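Long-range contact in transcriptional regulator (Enterococcus faecalis, PDB 3QFI), which belongs to the LytR-CpsA-Psr family of cell-envelope-associated proteins and is named as a transcriptional regulator: residues T226-T238 against Q245-T258. Numbering follows the deposited sequence.
Sequences TIDSEQLQGYSAT and QVLDPNSLYKTQTT
A two-stranded antiparallel hairpin that runs straight into a capped helix carries this contact, with Tyr-235 and Val-246 as a hydrogen-bonded pair: Tyr-235 N reaches Val-246 O at 2.8 Å, and Val-246 N returns to Tyr-235 O. One residue past the strand, Asp-248 N donates to Gln-233 O (3.0 Å, nearly straight at 166°). Asp-248 is the N-cap of helix 249-262 and divides its carboxylate: OD1 accepts from Ser-251 N and weakly from Asn-250 N, while the anti lone pair of OD2 takes the hydroxyl of Tyr-235 (OH to OD2 2.7 Å), ring and carboxylate planes 48° apart. The Tyr-235 bond thus ties the hairpin to the helix start. Beyond the cap, residues 230-233 pass along the helix, Gln-233 nearest its start and Glu-230 farthest along. Gln-233 lies against Ser-251, and the CD2 methyl of Leu-232 rests on Thr-255 (3.8 Å to OG1); Leu-232 CB meets Leu-247 CD2 at 3.9 Å. Bent at chi2 (-113°), Glu-230 turns its two carboxylate oxygens to the helix, OE2 toward Thr-255 CG2 (3.4 Å) and OE1 toward Thr-258 CG2. Leu-232 also touches Leu-62 of strand 56-62, beside which edge strand 227-230 completes the mixed sheet, while helix 269-280 packs on Pro-249 and Leu-252.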
ATOM      1  N   THR A 226     -15.032  -3.545   7.267  1.00 43.84           N
ATOM      2  CA  THR A 226     -15.099  -2.427   6.341  1.00 32.55           C
ATOM      3  C   THR A 226     -13.686  -1.977   6.008  1.00 30.53           C
ATOM      4  O   THR A 226     -12.929  -1.581   6.897  1.00 29.90           O
ATOM      5  CB  THR A 226     -15.849  -1.232   6.970  1.00 39.78           C
ATOM      6  OG1 THR A 226     -17.042  -1.699   7.615  1.00 39.80           O
ATOM      7  CG2 THR A 226     -16.217  -0.214   5.896  1.00 50.20           C
ATOM      8  N   ILE A 227     -13.337  -2.044   4.730  1.00 22.56           N
ATOM      9  CA  ILE A 227     -12.021  -1.639   4.264  1.00 20.70           C
ATOM     10  C   ILE A 227     -12.134  -0.289   3.545  1.00 27.07           C
ATOM     11  O   ILE A 227     -12.573  -0.237   2.401  1.00 26.80           O
ATOM     12  CB  ILE A 227     -11.458  -2.678   3.277  1.00 26.46           C
ATOM     13  CG1 ILE A 227     -11.719  -4.101   3.792  1.00 19.18           C
ATOM     14  CG2 ILE A 227      -9.971  -2.437   3.069  1.00 37.85           C
ATOM     15  CD1 ILE A 227     -11.147  -4.406   5.151  1.00 17.01           C
ATOM     16  N   ASP A 228     -11.746   0.799   4.210  1.00 27.72           N
ATOM     17  CA  ASP A 228     -11.823   2.139   3.609  1.00 35.16           C
ATOM     18  C   ASP A 228     -10.508   2.502   2.892  1.00 33.03           C
ATOM     19  O   ASP A 228      -9.479   1.857   3.103  1.00 32.99           O
ATOM     20  CB  ASP A 228     -12.124   3.183   4.697  1.00 43.65           C
ATOM     21  CG  ASP A 228     -12.660   4.493   4.133  1.00 48.13           C
ATOM     22  OD1 ASP A 228     -12.436   5.545   4.770  1.00 61.01           O
ATOM     23  OD2 ASP A 228     -13.323   4.478   3.070  1.00 47.87           O
ATOM     24  N   SER A 229     -10.546   3.528   2.042  1.00 30.27           N
ATOM     25  CA  SER A 229      -9.358   3.969   1.307  1.00 21.60           C
ATOM     26  C   SER A 229      -9.000   5.414   1.641  1.00 21.81           C
ATOM     27  O   SER A 229      -9.757   6.116   2.303  1.00 24.08           O
ATOM     28  CB  SER A 229      -9.583   3.853  -0.202  1.00 16.43           C
ATOM     29  OG  SER A 229      -9.872   2.523  -0.587  1.00 24.61           O
ATOM     30  N   GLU A 230      -7.838   5.849   1.169  1.00 24.18           N
ATOM     31  CA  GLU A 230      -7.360   7.207   1.395  1.00 29.97           C
ATOM     32  C   GLU A 230      -6.416   7.604   0.277  1.00 37.58           C
ATOM     33  O   GLU A 230      -5.461   6.881  -0.022  1.00 43.18           O
ATOM     34  CB  GLU A 230      -6.620   7.304   2.727  1.00 20.71           C
ATOM     35  CG  GLU A 230      -7.519   7.490   3.926  1.00 44.20           C
ATOM     36  CD  GLU A 230      -7.349   8.851   4.581  1.00 53.74           C
ATOM     37  OE1 GLU A 230      -8.124   9.167   5.509  1.00 60.84           O
ATOM     38  OE2 GLU A 230      -6.441   9.606   4.172  1.00 64.49           O
ATOM     39  N   GLN A 231      -6.683   8.746  -0.348  1.00 43.10           N
ATOM     40  CA  GLN A 231      -5.836   9.228  -1.432  1.00 45.47           C
ATOM     41  C   GLN A 231      -4.987  10.411  -0.973  1.00 41.57           C
ATOM     42  O   GLN A 231      -5.434  11.258  -0.193  1.00 38.16           O
ATOM     43  CB  GLN A 231      -6.688   9.648  -2.643  1.00 52.45           C
ATOM     44  CG  GLN A 231      -7.672  10.799  -2.381  1.00 57.24           C
ATOM     45  CD  GLN A 231      -8.080  11.553  -3.652  1.00 56.08           C
ATOM     46  OE1 GLN A 231      -7.264  12.244  -4.272  1.00 48.54           O
ATOM     47  NE2 GLN A 231      -9.347  11.415  -4.043  1.00 53.99           N
ATOM     48  N   LEU A 232      -3.750  10.456  -1.455  1.00 36.29           N
ATOM     49  CA  LEU A 232      -2.844  11.542  -1.117  1.00 33.57           C
ATOM     50  C   LEU A 232      -2.905  12.584  -2.222  1.00 31.25           C
ATOM     51  O   LEU A 232      -2.554  12.311  -3.372  1.00 29.48           O
ATOM     52  CB  LEU A 232      -1.406  11.024  -0.947  1.00 20.21           C
ATOM     53  CG  LEU A 232      -1.054  10.453   0.431  1.00 12.47           C
ATOM     54  CD1 LEU A 232       0.323   9.835   0.398  1.00 11.12           C
ATOM     55  CD2 LEU A 232      -1.122  11.563   1.482  1.00 12.66           C
ATOM     56  N   GLN A 233      -3.380  13.770  -1.859  1.00 35.48           N
ATOM     57  CA  GLN A 233      -3.502  14.884  -2.790  1.00 30.02           C
ATOM     58  C   GLN A 233      -2.130  15.497  -3.029  1.00 29.57           C
ATOM     59  O   GLN A 233      -1.389  15.765  -2.080  1.00 22.45           O
ATOM     60  CB  GLN A 233      -4.449  15.941  -2.215  1.00 27.26           C
ATOM     61  CG  GLN A 233      -5.899  15.482  -2.088  1.00 29.87           C
ATOM     62  CD  GLN A 233      -6.731  16.419  -1.236  1.00 25.82           C
ATOM     63  OE1 GLN A 233      -6.682  17.637  -1.407  1.00 38.61           O
ATOM     64  NE2 GLN A 233      -7.506  15.854  -0.317  1.00 24.52           N
ATOM     65  N   GLY A 234      -1.801  15.707  -4.301  1.00 26.96           N
ATOM     66  CA  GLY A 234      -0.522  16.288  -4.671  1.00 29.25           C
ATOM     67  C   GLY A 234      -0.617  17.143  -5.925  1.00 33.16           C
ATOM     68  O   GLY A 234      -1.712  17.427  -6.420  1.00 27.79           O
ATOM     69  N   TYR A 235       0.531  17.559  -6.445  1.00 28.91           N
ATOM     70  CA  TYR A 235       0.569  18.381  -7.648  1.00 22.31           C
ATOM     71  C   TYR A 235       1.657  17.862  -8.573  1.00 24.81           C
ATOM     72  O   TYR A 235       2.611  17.220  -8.125  1.00 26.48           O
ATOM     73  CB  TYR A 235       0.881  19.836  -7.289  1.00 22.53           C
ATOM     74  CG  TYR A 235      -0.115  20.480  -6.358  1.00 18.61           C
ATOM     75  CD1 TYR A 235      -1.397  20.826  -6.800  1.00 16.02           C
ATOM     76  CD2 TYR A 235       0.227  20.746  -5.027  1.00 15.23           C
ATOM     77  CE1 TYR A 235      -2.318  21.424  -5.941  1.00 11.41           C
ATOM     78  CE2 TYR A 235      -0.680  21.344  -4.155  1.00 11.78           C
ATOM     79  CZ  TYR A 235      -1.959  21.679  -4.620  1.00 19.72           C
ATOM     80  OH  TYR A 235      -2.865  22.247  -3.749  1.00 13.75           O
ATOM     81  N   SER A 236       1.518  18.151  -9.860  1.00 19.54           N
ATOM     82  CA  SER A 236       2.508  17.739 -10.846  1.00 22.35           C
ATOM     83  C   SER A 236       3.735  18.646 -10.701  1.00 21.13           C
ATOM     84  O   SER A 236       3.592  19.828 -10.390  1.00 17.60           O
ATOM     85  CB  SER A 236       1.932  17.899 -12.254  1.00 24.28           C
ATOM     86  OG  SER A 236       0.527  18.059 -12.204  1.00 29.69           O
ATOM     87  N   ALA A 237       4.930  18.103 -10.923  1.00 18.88           N
ATOM     88  CA  ALA A 237       6.149  18.902 -10.824  1.00 23.72           C
ATOM     89  C   ALA A 237       7.325  18.289 -11.569  1.00 23.99           C
ATOM     90  O   ALA A 237       7.275  17.138 -12.009  1.00 23.45           O
ATOM     91  CB  ALA A 237       6.523  19.133  -9.360  1.00 20.52           C
ATOM     92  N   THR A 238       8.391  19.066 -11.715  1.00 22.37           N
ATOM     93  CA  THR A 238       9.564  18.586 -12.417  1.00 16.59           C
ATOM     94  C   THR A 238      10.775  19.361 -11.949  1.00 17.85           C
ATOM     95  O   THR A 238      10.708  20.575 -11.797  1.00 25.56           O
ATOM     96  CB  THR A 238       9.379  18.751 -13.926  1.00  9.75           C
ATOM     97  OG1 THR A 238       8.185  18.062 -14.320  1.00 13.41           O
ATOM     98  CG2 THR A 238      10.553  18.159 -14.678  1.00  8.57           C
ATOM     99  N   GLN A 245       6.049  14.524  -7.916  1.00 11.15           N
ATOM    100  CA  GLN A 245       4.739  14.934  -7.441  1.00 18.26           C
ATOM    101  C   GLN A 245       4.922  15.541  -6.047  1.00 15.44           C
ATOM    102  O   GLN A 245       5.383  14.865  -5.118  1.00 18.27           O
ATOM    103  CB  GLN A 245       3.804  13.721  -7.390  1.00 20.29           C
ATOM    104  CG  GLN A 245       2.439  13.991  -6.796  1.00 16.25           C
ATOM    105  CD  GLN A 245       1.554  12.767  -6.833  1.00 20.41           C
ATOM    106  OE1 GLN A 245       0.710  12.571  -5.956  1.00 18.81           O
ATOM    107  NE2 GLN A 245       1.738  11.929  -7.857  1.00 17.22           N
ATOM    108  N   VAL A 246       4.594  16.824  -5.913  1.00 12.36           N
ATOM    109  CA  VAL A 246       4.728  17.500  -4.629  1.00 12.56           C
ATOM    110  C   VAL A 246       3.386  17.467  -3.938  1.00 10.68           C
ATOM    111  O   VAL A 246       2.410  18.019  -4.443  1.00 15.43           O
ATOM    112  CB  VAL A 246       5.144  18.967  -4.772  1.00 15.94           C
ATOM    113  CG1 VAL A 246       5.218  19.611  -3.397  1.00 27.98           C
ATOM    114  CG2 VAL A 246       6.474  19.067  -5.474  1.00 17.37           C
ATOM    115  N   LEU A 247       3.343  16.823  -2.780  1.00 11.10           N
ATOM    116  CA  LEU A 247       2.108  16.695  -2.028  1.00 11.94           C
ATOM    117  C   LEU A 247       1.630  18.003  -1.429  1.00  7.52           C
ATOM    118  O   LEU A 247       2.422  18.873  -1.050  1.00  8.99           O
ATOM    119  CB  LEU A 247       2.273  15.655  -0.915  1.00  8.64           C
ATOM    120  CG  LEU A 247       2.481  14.198  -1.342  1.00  1.23           C
ATOM    121  CD1 LEU A 247       2.851  13.361  -0.132  1.00  9.21           C
ATOM    122  CD2 LEU A 247       1.209  13.660  -1.982  1.00  9.42           C
ATOM    123  N   ASP A 248       0.314  18.149  -1.367  1.00 14.34           N
ATOM    124  CA  ASP A 248      -0.245  19.341  -0.762  1.00 12.38           C
ATOM    125  C   ASP A 248      -0.023  19.124   0.725  1.00 15.52           C
ATOM    126  O   ASP A 248      -0.473  18.139   1.288  1.00 25.72           O
ATOM    127  CB  ASP A 248      -1.732  19.479  -1.069  1.00 18.41           C
ATOM    128  CG  ASP A 248      -2.333  20.700  -0.405  1.00 33.05           C
ATOM    129  OD1 ASP A 248      -2.385  20.711   0.845  1.00 33.60           O
ATOM    130  OD2 ASP A 248      -2.736  21.651  -1.121  1.00 22.55           O
ATOM    131  N   PRO A 249       0.674  20.049   1.376  1.00 17.33           N
ATOM    132  CA  PRO A 249       0.948  19.912   2.807  1.00 21.46           C
ATOM    133  C   PRO A 249      -0.270  19.834   3.732  1.00 17.25           C
ATOM    134  O   PRO A 249      -0.299  19.020   4.656  1.00 19.95           O
ATOM    135  CB  PRO A 249       1.824  21.126   3.095  1.00 25.60           C
ATOM    136  CG  PRO A 249       1.269  22.158   2.154  1.00 21.24           C
ATOM    137  CD  PRO A 249       1.130  21.356   0.874  1.00 12.20           C
ATOM    138  N   ASN A 250      -1.273  20.654   3.459  1.00 20.71           N
ATOM    139  CA  ASN A 250      -2.448  20.709   4.282  1.00 24.64           C
ATOM    140  C   ASN A 250      -3.327  19.408   4.060  1.00 20.49           C
ATOM    141  O   ASN A 250      -3.910  18.840   4.972  1.00 17.15           O
ATOM    142  CB  ASN A 250      -3.059  22.171   4.218  1.00 29.81           C
ATOM    143  CG  ASN A 250      -4.554  22.170   4.156  1.00 56.64           C
ATOM    144  OD1 ASN A 250      -5.173  21.383   3.362  1.00 71.57           O
ATOM    145  ND2 ASN A 250      -5.198  23.021   5.002  1.00 63.71           N
ATOM    146  N   SER A 251      -3.314  18.882   2.841  1.00 24.13           N
ATOM    147  CA  SER A 251      -4.035  17.632   2.603  1.00 23.84           C
ATOM    148  C   SER A 251      -3.229  16.500   3.251  1.00 21.33           C
ATOM    149  O   SER A 251      -3.804  15.507   3.711  1.00 26.37           O
ATOM    150  CB  SER A 251      -4.182  17.339   1.109  1.00 33.50           C
ATOM    151  OG  SER A 251      -4.519  15.978   0.908  1.00 23.69           O
ATOM    152  N   LEU A 252      -1.902  16.674   3.293  1.00 20.78           N
ATOM    153  CA  LEU A 252      -0.969  15.710   3.889  1.00 14.49           C
ATOM    154  C   LEU A 252      -1.202  15.599   5.393  1.00 14.35           C
ATOM    155  O   LEU A 252      -1.272  14.500   5.943  1.00  3.32           O
ATOM    156  CB  LEU A 252       0.493  16.138   3.671  1.00 11.30           C
ATOM    157  CG  LEU A 252       1.595  15.053   3.608  1.00 13.45           C
ATOM    158  CD1 LEU A 252       2.963  15.637   3.952  1.00  1.00           C
ATOM    159  CD2 LEU A 252       1.273  13.919   4.563  1.00  9.31           C
ATOM    160  N   TYR A 253      -1.293  16.745   6.063  1.00 14.84           N
ATOM    161  CA  TYR A 253      -1.506  16.742   7.503  1.00 12.16           C
ATOM    162  C   TYR A 253      -2.793  16.033   7.850  1.00 12.68           C
ATOM    163  O   TYR A 253      -2.824  15.205   8.752  1.00 10.92           O
ATOM    164  CB  TYR A 253      -1.542  18.168   8.074  1.00 10.64           C
ATOM    165  CG  TYR A 253      -1.678  18.208   9.594  1.00  9.94           C
ATOM    166  CD1 TYR A 253      -0.843  17.438  10.410  1.00  1.00           C
ATOM    167  CD2 TYR A 253      -2.648  18.993  10.213  1.00  3.35           C
ATOM    168  CE1 TYR A 253      -0.972  17.444  11.789  1.00  1.99           C
ATOM    169  CE2 TYR A 253      -2.782  19.009  11.607  1.00  1.00           C
ATOM    170  CZ  TYR A 253      -1.939  18.225  12.385  1.00  4.60           C
ATOM    171  OH  TYR A 253      -2.074  18.208  13.755  1.00 11.57           O
ATOM    172  N   LYS A 254      -3.858  16.358   7.131  1.00 12.06           N
ATOM    173  CA  LYS A 254      -5.150  15.738   7.387  1.00 14.16           C
ATOM    174  C   LYS A 254      -5.013  14.211   7.268  1.00 14.65           C
ATOM    175  O   LYS A 254      -5.479  13.463   8.125  1.00 15.67           O
ATOM    176  CB  LYS A 254      -6.188  16.282   6.397  1.00 11.25           C
ATOM    177  CG  LYS A 254      -7.559  15.639   6.518  1.00 17.18           C
ATOM    178  CD  LYS A 254      -8.458  16.038   5.370  1.00 22.90           C
ATOM    179  CE  LYS A 254      -9.693  15.170   5.368  1.00 30.71           C
ATOM    180  NZ  LYS A 254      -9.335  13.719   5.251  1.00 24.36           N
ATOM    181  N   THR A 255      -4.360  13.753   6.209  1.00 12.86           N
ATOM    182  CA  THR A 255      -4.152  12.326   6.015  1.00 15.07           C
ATOM    183  C   THR A 255      -3.380  11.713   7.181  1.00 10.41           C
ATOM    184  O   THR A 255      -3.723  10.638   7.663  1.00 19.83           O
ATOM    185  CB  THR A 255      -3.346  12.060   4.765  1.00 19.08           C
ATOM    186  OG1 THR A 255      -4.002  12.654   3.643  1.00 29.28           O
ATOM    187  CG2 THR A 255      -3.188  10.558   4.543  1.00 25.18           C
ATOM    188  N   GLN A 256      -2.323  12.397   7.605  1.00  1.55           N
ATOM    189  CA  GLN A 256      -1.490  11.942   8.715  1.00  4.44           C
ATOM    190  C   GLN A 256      -2.268  11.834  10.002  1.00  1.00           C
ATOM    191  O   GLN A 256      -2.156  10.857  10.733  1.00 15.91           O
ATOM    192  CB  GLN A 256      -0.326  12.905   8.952  1.00 11.79           C
ATOM    193  CG  GLN A 256       0.817  12.748   7.980  1.00  1.00           C
ATOM    194  CD  GLN A 256       1.735  13.930   8.004  1.00  7.95           C
ATOM    195  OE1 GLN A 256       2.821  13.896   7.437  1.00 11.45           O
ATOM    196  NE2 GLN A 256       1.300  14.997   8.657  1.00 15.60           N
ATOM    197  N   THR A 257      -3.043  12.864  10.294  1.00  8.45           N
ATOM    198  CA  THR A 257      -3.825  12.869  11.511  1.00  5.05           C
ATOM    199  C   THR A 257      -4.831  11.731  11.444  1.00 13.75           C
ATOM    200  O   THR A 257      -5.034  11.025  12.427  1.00 19.75           O
ATOM    201  CB  THR A 257      -4.531  14.218  11.693  1.00  1.00           C
ATOM    202  OG1 THR A 257      -3.539  15.251  11.761  1.00  8.43           O
ATOM    203  CG2 THR A 257      -5.338  14.224  12.968  1.00  3.23           C
ATOM    204  N   THR A 258      -5.438  11.537  10.279  1.00 10.97           N
ATOM    205  CA  THR A 258      -6.402  10.457  10.111  1.00 14.89           C
ATOM    206  C   THR A 258      -5.775   9.108  10.462  1.00 21.60           C
ATOM    207  O   THR A 258      -6.271   8.388  11.325  1.00 30.65           O
ATOM    208  CB  THR A 258      -6.886  10.360   8.675  1.00 13.24           C
ATOM    209  OG1 THR A 258      -7.522  11.585   8.310  1.00 16.78           O
ATOM    210  CG2 THR A 258      -7.860   9.205   8.528  1.00  5.36           C
TER